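Long-range contacts in N-acetylneuraminic acid (Sialic acid) synthetase (Leptospira borgpetersenii serovar Hardjo-bovis, PDB 6NCS), which probably makes N-acylneuraminate 9-phosphate, a phosphorylated sialic acid, and holds a manganese ion in a TIM-barrel active site: residues C178-M184 and D209-G213; K230-R236 and I245-E251; I159-V163 and K200-P204. One frame throughout, in Å; residues are numbered along the deposited sequence.

Interaction 1 (C178-M184 and D209-G213); sequences CVSSYPM and DHSKG. With MN (manganese (II) ion), chain C.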
loop_
_atom_site.group_PDB
_atom_site.type_symbol
_atom_site.label_atom_id
_atom_site.label_comp_id
_atom_site.label_asym_id
_atom_site.label_seq_id
_atom_site.Cartn_x
_atom_site.Cartn_y
_atom_site.Cartn_z
ATOM N N CYS A 178 -10.863 -2.143 -10.177
ATOM C CA CYS A 178 -11.823 -1.086 -10.443
ATOM C C CYS A 178 -13.100 -1.447 -9.704
ATOM O O CYS A 178 -13.403 -2.630 -9.523
ATOM C CB CYS A 178 -12.090 -0.957 -11.958
ATOM S SG CYS A 178 -13.199 0.389 -12.413
ATOM N N VAL A 179 -13.827 -0.429 -9.250
ATOM C CA VAL A 179 -15.125 -0.616 -8.615
ATOM C C VAL A 179 -16.124 0.261 -9.353
ATOM O O VAL A 179 -15.992 1.492 -9.340
ATOM C CB VAL A 179 -15.099 -0.266 -7.116
ATOM C CG1 VAL A 179 -16.483 -0.448 -6.492
ATOM C CG2 VAL A 179 -14.057 -1.108 -6.406
ATOM N N SER A 180 -17.106 -0.372 -10.007
ATOM C CA SER A 180 -18.120 0.327 -10.797
ATOM C C SER A 180 -19.222 0.889 -9.901
ATOM O O SER A 180 -20.400 0.536 -10.000
ATOM C CB SER A 180 -18.701 -0.600 -11.857
ATOM O OG SER A 180 -17.694 -1.010 -12.765
ATOM N N SER A 181 -18.807 1.801 -9.022
ATOM C CA SER A 181 -19.693 2.542 -8.136
ATOM C C SER A 181 -19.490 4.033 -8.383
ATOM O O SER A 181 -18.356 4.496 -8.526
ATOM C CB SER A 181 -19.405 2.184 -6.669
ATOM O OG SER A 181 -20.284 2.855 -5.791
ATOM N N TYR A 182 -20.579 4.794 -8.433
ATOM C CA TYR A 182 -20.514 6.191 -8.865
ATOM C C TYR A 182 -21.283 7.099 -7.916
ATOM O O TYR A 182 -22.530 7.045 -7.885
ATOM C CB TYR A 182 -21.033 6.319 -10.296
ATOM C CG TYR A 182 -20.178 5.558 -11.289
ATOM C CD1 TYR A 182 -20.405 4.208 -11.547
ATOM C CD2 TYR A 182 -19.128 6.181 -11.953
ATOM C CE1 TYR A 182 -19.615 3.505 -12.442
ATOM C CE2 TYR A 182 -18.335 5.486 -12.853
ATOM C CZ TYR A 182 -18.580 4.149 -13.089
ATOM O OH TYR A 182 -17.793 3.455 -13.981
ATOM N N PRO A 183 -20.598 7.925 -7.108
ATOM C CA PRO A 183 -19.140 7.881 -6.955
ATOM C C PRO A 183 -18.724 6.760 -6.011
ATOM O O PRO A 183 -19.545 6.275 -5.229
ATOM C CB PRO A 183 -18.809 9.253 -6.362
ATOM C CG PRO A 183 -20.033 9.634 -5.609
ATOM C CD PRO A 183 -21.205 9.030 -6.339
ATOM N N MET A 184 -17.462 6.356 -6.073
ATOM C CA MET A 184 -16.995 5.236 -5.266
ATOM C C MET A 184 -16.618 5.739 -3.878
ATOM O O MET A 184 -15.806 6.661 -3.741
ATOM C CB MET A 184 -15.811 4.542 -5.930
ATOM C CG MET A 184 -15.431 3.245 -5.235
ATOM S SD MET A 184 -13.738 2.773 -5.553
ATOM C CE MET A 184 -12.914 4.091 -4.647
ATOM N N ASP A 209 -9.761 4.585 -10.947
ATOM C CA ASP A 209 -10.462 5.240 -9.851
ATOM C C ASP A 209 -11.774 5.869 -10.292
ATOM O O ASP A 209 -11.868 6.460 -11.377
ATOM C CB ASP A 209 -9.604 6.328 -9.210
ATOM C CG ASP A 209 -10.224 6.865 -7.930
ATOM O OD1 ASP A 209 -10.357 6.087 -6.962
ATOM O OD2 ASP A 209 -10.586 8.056 -7.887
ATOM N N HIS A 210 -12.775 5.787 -9.411
ATOM C CA HIS A 210 -14.040 6.493 -9.591
ATOM C C HIS A 210 -14.441 7.220 -8.311
ATOM O O HIS A 210 -15.629 7.446 -8.053
ATOM C CB HIS A 210 -15.127 5.535 -10.069
ATOM C CG HIS A 210 -14.836 4.973 -11.421
ATOM N ND1 HIS A 210 -14.221 3.753 -11.605
ATOM C CD2 HIS A 210 -14.992 5.507 -12.656
ATOM C CE1 HIS A 210 -14.055 3.538 -12.899
ATOM N NE2 HIS A 210 -14.512 4.588 -13.558
ATOM N N SER A 211 -13.452 7.604 -7.515
ATOM C CA SER A 211 -13.678 8.387 -6.315
ATOM C C SER A 211 -13.648 9.879 -6.632
ATOM O O SER A 211 -13.280 10.307 -7.729
ATOM C CB SER A 211 -12.615 8.082 -5.264
ATOM O OG SER A 211 -11.437 8.802 -5.576
ATOM N N LYS A 212 -14.013 10.679 -5.629
ATOM C CA LYS A 212 -14.028 12.130 -5.751
ATOM C C LYS A 212 -12.698 12.780 -5.361
ATOM O O LYS A 212 -12.664 13.986 -5.104
ATOM C CB LYS A 212 -15.164 12.715 -4.905
ATOM C CG LYS A 212 -16.560 12.381 -5.428
ATOM C CD LYS A 212 -17.649 13.178 -4.709
ATOM C CE LYS A 212 -17.805 12.725 -3.261
ATOM N NZ LYS A 212 -19.066 13.231 -2.631
ATOM N N GLY A 213 -11.609 12.025 -5.315
ATOM C CA GLY A 213 -10.334 12.643 -5.029
ATOM C C GLY A 213 -9.180 11.846 -5.594
ATOM O O GLY A 213 -9.368 10.933 -6.402
HETATM MN MN MN C . -14.251 5.166 -15.595
HETATM O O HOH W 1 -12.819 2.281 -9.068
HETATM O O HOH W 2 -15.557 9.321 -3.321
HETATM O O HOH W 3 -12.294 5.150 -15.732
#

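Interaction 2 (K230-R236 and I245-E251); sequences KHYTVDR and ISAEPKE. With MN (manganese (II) ion), chain C.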
loop_
_atom_site.group_PDB
_atom_site.type_symbol
_atom_site.label_atom_id
_atom_site.label_comp_id
_atom_site.label_asym_id
_atom_site.label_seq_id
_atom_site.Cartn_x
_atom_site.Cartn_y
_atom_site.Cartn_z
ATOM N N LYS A 230 -7.473 7.811 -13.836
ATOM C CA LYS A 230 -8.250 8.769 -13.057
ATOM C C LYS A 230 -9.040 9.646 -14.011
ATOM O O LYS A 230 -8.471 10.178 -14.967
ATOM C CB LYS A 230 -7.318 9.624 -12.178
ATOM C CG LYS A 230 -7.983 10.773 -11.428
ATOM C CD LYS A 230 -8.878 10.287 -10.298
ATOM C CE LYS A 230 -9.798 11.413 -9.812
ATOM N NZ LYS A 230 -10.765 10.921 -8.767
ATOM N N HIS A 231 -10.345 9.786 -13.775
ATOM C CA HIS A 231 -11.130 10.670 -14.628
ATOM C C HIS A 231 -10.628 12.100 -14.497
ATOM O O HIS A 231 -10.116 12.513 -13.452
ATOM C CB HIS A 231 -12.615 10.605 -14.278
ATOM C CG HIS A 231 -13.292 9.362 -14.765
ATOM N ND1 HIS A 231 -14.256 9.379 -15.748
ATOM C CD2 HIS A 231 -13.133 8.064 -14.412
ATOM C CE1 HIS A 231 -14.668 8.145 -15.979
ATOM N NE2 HIS A 231 -14.003 7.329 -15.180
ATOM N N TYR A 232 -10.806 12.867 -15.567
ATOM C CA TYR A 232 -10.063 14.103 -15.737
ATOM C C TYR A 232 -10.934 15.148 -16.421
ATOM O O TYR A 232 -11.704 14.836 -17.336
ATOM C CB TYR A 232 -8.776 13.803 -16.526
ATOM C CG TYR A 232 -8.100 14.999 -17.139
ATOM C CD1 TYR A 232 -7.600 16.023 -16.342
ATOM C CD2 TYR A 232 -7.929 15.092 -18.514
ATOM C CE1 TYR A 232 -6.979 17.124 -16.907
ATOM C CE2 TYR A 232 -7.294 16.184 -19.084
ATOM C CZ TYR A 232 -6.825 17.196 -18.274
ATOM O OH TYR A 232 -6.201 18.285 -18.837
ATOM N N THR A 233 -10.835 16.383 -15.935
ATOM C CA THR A 233 -11.552 17.527 -16.482
ATOM C C THR A 233 -10.627 18.730 -16.400
ATOM O O THR A 233 -9.779 18.804 -15.508
ATOM C CB THR A 233 -12.856 17.810 -15.713
ATOM O OG1 THR A 233 -13.515 18.956 -16.267
ATOM C CG2 THR A 233 -12.577 18.070 -14.228
ATOM N N VAL A 234 -10.775 19.678 -17.332
ATOM C CA VAL A 234 -10.017 20.913 -17.150
ATOM C C VAL A 234 -10.694 21.864 -16.179
ATOM O O VAL A 234 -10.043 22.799 -15.701
ATOM C CB VAL A 234 -9.738 21.667 -18.463
ATOM C CG1 VAL A 234 -8.852 20.823 -19.379
ATOM C CG2 VAL A 234 -11.028 22.098 -19.132
ATOM N N ASP A 235 -11.967 21.633 -15.844
ATOM C CA ASP A 235 -12.718 22.563 -15.008
ATOM C C ASP A 235 -14.020 21.924 -14.540
ATOM O O ASP A 235 -14.944 21.744 -15.338
ATOM C CB ASP A 235 -12.987 23.846 -15.800
ATOM C CG ASP A 235 -13.602 24.959 -14.959
ATOM O OD1 ASP A 235 -13.889 24.756 -13.758
ATOM O OD2 ASP A 235 -13.799 26.052 -15.525
ATOM N N ARG A 236 -14.108 21.564 -13.254
ATOM C CA ARG A 236 -15.347 20.981 -12.750
ATOM C C ARG A 236 -16.514 21.959 -12.839
ATOM O O ARG A 236 -17.667 21.530 -12.955
ATOM C CB ARG A 236 -15.179 20.505 -11.302
ATOM C CG ARG A 236 -14.503 19.140 -11.171
ATOM C CD ARG A 236 -14.633 18.571 -9.759
ATOM N NE ARG A 236 -13.850 19.337 -8.800
ATOM C CZ ARG A 236 -12.553 19.146 -8.568
ATOM N NH1 ARG A 236 -11.882 18.206 -9.222
ATOM N NH2 ARG A 236 -11.922 19.900 -7.674
ATOM N N ILE A 245 -16.449 13.025 -10.319
ATOM C CA ILE A 245 -15.347 12.107 -10.031
ATOM C C ILE A 245 -14.081 12.465 -10.802
ATOM O O ILE A 245 -13.146 11.657 -10.851
ATOM C CB ILE A 245 -15.743 10.647 -10.298
ATOM C CG1 ILE A 245 -16.104 10.434 -11.771
ATOM C CG2 ILE A 245 -16.886 10.221 -9.385
ATOM C CD1 ILE A 245 -16.074 8.976 -12.179
ATOM N N SER A 246 -14.013 13.655 -11.385
ATOM C CA SER A 246 -12.896 14.019 -12.245
ATOM C C SER A 246 -11.921 14.952 -11.535
ATOM O O SER A 246 -12.325 15.872 -10.823
ATOM C CB SER A 246 -13.393 14.677 -13.531
ATOM O OG SER A 246 -14.142 13.762 -14.303
ATOM N N ALA A 247 -10.630 14.711 -11.754
ATOM C CA ALA A 247 -9.566 15.544 -11.214
ATOM C C ALA A 247 -9.268 16.690 -12.169
ATOM O O ALA A 247 -9.242 16.503 -13.385
ATOM C CB ALA A 247 -8.300 14.709 -11.004
ATOM N N GLU A 248 -9.044 17.874 -11.620
ATOM C CA GLU A 248 -8.647 19.018 -12.434
ATOM C C GLU A 248 -7.144 18.958 -12.702
ATOM O O GLU A 248 -6.432 18.151 -12.108
ATOM C CB GLU A 248 -9.080 20.307 -11.738
ATOM C CG GLU A 248 -10.596 20.527 -11.783
ATOM C CD GLU A 248 -11.032 21.785 -11.078
ATOM O OE1 GLU A 248 -10.225 22.360 -10.310
ATOM O OE2 GLU A 248 -12.192 22.197 -11.293
ATOM N N PRO A 249 -6.625 19.781 -13.624
ATOM C CA PRO A 249 -5.202 19.645 -13.996
ATOM C C PRO A 249 -4.221 19.750 -12.836
ATOM O O PRO A 249 -3.258 18.974 -12.791
ATOM C CB PRO A 249 -5.004 20.781 -15.003
ATOM C CG PRO A 249 -6.343 20.933 -15.639
ATOM C CD PRO A 249 -7.325 20.729 -14.521
ATOM N N LYS A 250 -4.415 20.691 -11.907
ATOM C CA LYS A 250 -3.490 20.781 -10.781
ATOM C C LYS A 250 -3.562 19.537 -9.898
ATOM O O LYS A 250 -2.542 19.113 -9.337
ATOM C CB LYS A 250 -3.776 22.046 -9.965
ATOM N N GLU A 251 -4.745 18.932 -9.775
ATOM C CA GLU A 251 -4.870 17.698 -9.008
ATOM C C GLU A 251 -4.249 16.519 -9.750
ATOM O O GLU A 251 -3.616 15.652 -9.133
ATOM C CB GLU A 251 -6.341 17.452 -8.675
ATOM C CG GLU A 251 -6.973 18.655 -7.952
ATOM C CD GLU A 251 -8.488 18.667 -8.001
ATOM O OE1 GLU A 251 -9.069 18.004 -8.884
ATOM O OE2 GLU A 251 -9.100 19.348 -7.147
HETATM MN MN MN C . -14.251 5.166 -15.595
HETATM O O HOH W 4 -11.885 9.316 -11.205
HETATM O O HOH W 5 -13.955 12.544 -16.996
HETATM O O HOH W 3 -12.294 5.150 -15.732
#

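Interaction 3 (I159-V163 and K200-P204); sequences IETAV and KYEFP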
loop_
_atom_site.group_PDB
_atom_site.type_symbol
_atom_site.label_atom_id
_atom_site.label_comp_id
_atom_site.label_asym_id
_atom_site.label_seq_id
_atom_site.Cartn_x
_atom_site.Cartn_y
_atom_site.Cartn_z
ATOM N N ILE A 159 -13.350 -12.730 -14.454
ATOM C CA ILE A 159 -12.014 -12.219 -14.767
ATOM C C ILE A 159 -11.191 -13.284 -15.484
ATOM O O ILE A 159 -10.524 -13.008 -16.489
ATOM C CB ILE A 159 -11.316 -11.749 -13.479
ATOM C CG1 ILE A 159 -12.020 -10.504 -12.924
ATOM C CG2 ILE A 159 -9.827 -11.498 -13.724
ATOM C CD1 ILE A 159 -11.523 -10.100 -11.528
ATOM N N GLU A 160 -11.209 -14.514 -14.966
ATOM C CA GLU A 160 -10.428 -15.586 -15.575
ATOM C C GLU A 160 -10.868 -15.841 -17.011
ATOM O O GLU A 160 -10.029 -16.057 -17.899
ATOM C CB GLU A 160 -10.545 -16.860 -14.732
ATOM C CG GLU A 160 -9.592 -17.978 -15.155
ATOM C CD GLU A 160 -8.126 -17.626 -14.943
ATOM O OE1 GLU A 160 -7.825 -16.806 -14.052
ATOM O OE2 GLU A 160 -7.270 -18.170 -15.672
ATOM N N THR A 161 -12.182 -15.822 -17.265
ATOM C CA THR A 161 -12.670 -16.007 -18.630
ATOM C C THR A 161 -12.162 -14.899 -19.543
ATOM O O THR A 161 -11.705 -15.167 -20.658
ATOM C CB THR A 161 -14.197 -16.069 -18.636
ATOM O OG1 THR A 161 -14.616 -17.236 -17.920
ATOM C CG2 THR A 161 -14.741 -16.142 -20.061
ATOM N N ALA A 162 -12.203 -13.651 -19.075
ATOM C CA ALA A 162 -11.711 -12.544 -19.891
ATOM C C ALA A 162 -10.203 -12.648 -20.108
ATOM O O ALA A 162 -9.709 -12.487 -21.231
ATOM C CB ALA A 162 -12.076 -11.210 -19.233
ATOM N N VAL A 163 -9.455 -12.922 -19.041
ATOM C CA VAL A 163 -8.000 -13.027 -19.156
ATOM C C VAL A 163 -7.618 -14.121 -20.146
ATOM O O VAL A 163 -6.657 -13.981 -20.917
ATOM C CB VAL A 163 -7.380 -13.282 -17.770
ATOM C CG1 VAL A 163 -5.946 -13.778 -17.900
ATOM C CG2 VAL A 163 -7.440 -12.029 -16.889
ATOM N N LYS A 200 -2.039 -13.646 -8.374
ATOM C CA LYS A 200 -2.698 -14.616 -9.235
ATOM C C LYS A 200 -2.142 -14.610 -10.648
ATOM O O LYS A 200 -2.100 -15.666 -11.290
ATOM C CB LYS A 200 -4.206 -14.336 -9.278
ATOM C CG LYS A 200 -5.029 -15.382 -10.003
ATOM C CD LYS A 200 -6.517 -15.169 -9.761
ATOM C CE LYS A 200 -7.327 -16.351 -10.265
ATOM N NZ LYS A 200 -8.772 -16.210 -9.932
ATOM N N TYR A 201 -1.699 -13.452 -11.128
ATOM C CA TYR A 201 -1.325 -13.244 -12.521
ATOM C C TYR A 201 0.080 -12.664 -12.621
ATOM O O TYR A 201 0.585 -12.042 -11.685
ATOM C CB TYR A 201 -2.318 -12.302 -13.201
ATOM C CG TYR A 201 -3.719 -12.862 -13.261
ATOM C CD1 TYR A 201 -4.001 -13.966 -14.047
ATOM C CD2 TYR A 201 -4.757 -12.275 -12.548
ATOM C CE1 TYR A 201 -5.283 -14.486 -14.122
ATOM C CE2 TYR A 201 -6.045 -12.774 -12.620
ATOM C CZ TYR A 201 -6.301 -13.883 -13.411
ATOM O OH TYR A 201 -7.573 -14.402 -13.483
ATOM N N GLU A 202 0.701 -12.847 -13.790
ATOM C CA GLU A 202 2.079 -12.422 -14.022
ATOM C C GLU A 202 2.187 -11.088 -14.754
ATOM O O GLU A 202 3.274 -10.504 -14.776
ATOM C CB GLU A 202 2.846 -13.498 -14.811
ATOM N N PHE A 203 1.101 -10.588 -15.333
ATOM C CA PHE A 203 1.109 -9.343 -16.090
ATOM C C PHE A 203 0.857 -8.161 -15.161
ATOM O O PHE A 203 0.469 -8.337 -13.996
ATOM C CB PHE A 203 0.064 -9.415 -17.213
ATOM C CG PHE A 203 -1.271 -9.971 -16.778
ATOM C CD1 PHE A 203 -2.153 -9.197 -16.039
ATOM C CD2 PHE A 203 -1.633 -11.272 -17.099
ATOM C CE1 PHE A 203 -3.389 -9.713 -15.629
ATOM C CE2 PHE A 203 -2.860 -11.795 -16.697
ATOM C CZ PHE A 203 -3.739 -11.016 -15.968
ATOM N N PRO A 204 1.090 -6.929 -15.631
ATOM C CA PRO A 204 0.953 -5.767 -14.737
ATOM C C PRO A 204 -0.482 -5.562 -14.267
ATOM O O PRO A 204 -1.438 -5.733 -15.030
ATOM C CB PRO A 204 1.427 -4.597 -15.609
ATOM C CG PRO A 204 2.380 -5.237 -16.593
ATOM C CD PRO A 204 1.686 -6.535 -16.926
#

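Interaction 1 (C178-M184 and D209-G213)
In the manganese site at the C-terminal mouth of the barrel, His210 reaches from the loop after strand 205-209 into the bend of 178-184, and Tyr182 and Cys178 meet its ring. His210 NE2 binds manganese at 2.1 Å; His231 and water 3 are further ligands of the metal. With CG beside the backbone N (chi1 -64°), the imidazole is turned toward the neighbouring loop. Tyr182 presents an edge to one imidazole face in an offset edge-to-face pair, ring planes 60° apart, with Tyr182 CE2 3.3 Å from His210 CD2. Tyr182 OH sits above that face near its rim and is hydrogen-bonded to a bound citrate. Cys178 SG comes in the ring plane, 3.3 Å from His210 CE1. On the nitrogen remote from the metal, His210 ND1 donates over 3.3 Å to water 1, which also accepts from Val179 N, so the rotation of the ring is fixed at both nitrogens. The backbones join where Met184 N, just after the cis peptide preceding Pro183, donates almost straight to His210 O at 2.9 Å, from above the carbonyl plane. Beyond it, Ser211 OG donates to the syn lone pair of Asp209 OD2 at 2.6 Å and accepts from Gly213 N, closing an ST turn. A metal-binding histidine in the loop after one parallel strand, packed against the loop after the adjacent strand, is typical of TIM-barrel active sites.

Interaction 2 (K230-R236 and I245-E251)
His231, a manganese ligand on barrel strand 227-231, and Ile245 meet where the chain comes alongside in parallel, ahead of helix 249-266. Backbone bonds pair the two segments: Ala247 N donates to His231 O at 2.8 Å and Thr233 N to Ala247 O at 3.0 Å, a single parallel beta bridge between Tyr232 and Ala247. Among apolar contacts, Ile245 CD1 lies over the centre of one imidazole face of His231, a CH-pi contact of 3.8 Å to the ring centroid, while NE2 binds manganese. Pro249 CG meets the edge of the Tyr232 ring, whose OH is bonded to Met46 O. Water 4 bridges His231 N and Ile245 O, and water 5 donates to Ser246 OG, which is also bonded to Asp242 O. Charged groups gather round Arg236. Glu248 OE2 takes Arg236 N on its anti lone pair at 2.8 Å, and its carboxylate stacks over one face of the guanidinium. Bent at chi3 (-69°), the arginine chain brings NH1 and NH2 end-on to Glu251, nearly coplanar with its carboxylate. NH1 also donates to Ser246 O in the carbonyl plane, and Glu251 OE1 accepts both Arg236 NH1 at 2.8 Å and Glu248 N at 2.7 Å.

Interaction 3 (I159-V163 and K200-P204)
Val163, on helix 156-168, points its two methyls at a pair of aromatic rings, Tyr201 and Phe203, that follow helix 193-200. Its CG1 lies 3.9 Å from Tyr201 CE1 and equally 3.9 Å from Phe203 CE2, while CG2 approaches Phe203 CZ. With CG1 anti to the backbone N (chi1 164°) and CG2 beside it, both branches are directed at the incoming rings. The two aromatic residues also pack on each other, since Tyr201 CB sits over one face of the Phe203 ring, offset toward its rim. Strand 173-178 continues this core: Phe173 meets Phe203 edge-to-face and touches Val163, and Leu175 packs against Ile159 and Phe203. One helical turn before Val163, Ile159 CG2 flanks the outer end of the tyrosine, 3.7 Å from Tyr201 OH and 4.1 Å from Tyr201 CE2. Lys200, extended beyond CG, runs over one face of the Tyr201 ring, its CG above the centre. At the solvent-facing border Glu160 folds back through a bend at chi2 (65°) and brings OE1 to the ring edge, its carboxylate plane only 13° from that of the ring. Tyr201 OH donates to Glu160 OE1 in a very short hydrogen bond of 2.5 Å. Lys200 NZ stands 4.3 Å from Glu160 OE1, beyond a salt bridge, though its positive charge probably helps to stabilise the carboxylate. The chemistry implies a greasy junction between neighbouring helix-strand units of the barrel, closed at its rim by a phenol-carboxylate bond that fixes where the end of the tyrosine lies.

Interactions 1 and 2 share the manganese ion and water 3: each supplies one histidine, and His210 NE2 and His231 NE2 stand 3.2 Å apart around the metal. Lys230 joins them a second time, its NZ forming a salt bridge with Asp209 OD2 at 3.0 Å and a probable hydrogen bond with Gly213 O at 2.7 Å. Pro183 also packs on Ile245. Both therefore line one mouth of the barrel, where citrate is bound. Interaction 3 lies away from this site, its centre about 22 Å from that of interaction 1 and about 30 Å from that of interaction 2. Strands 173-178 and 205-209 connect it along the chain with the loops of interaction 1.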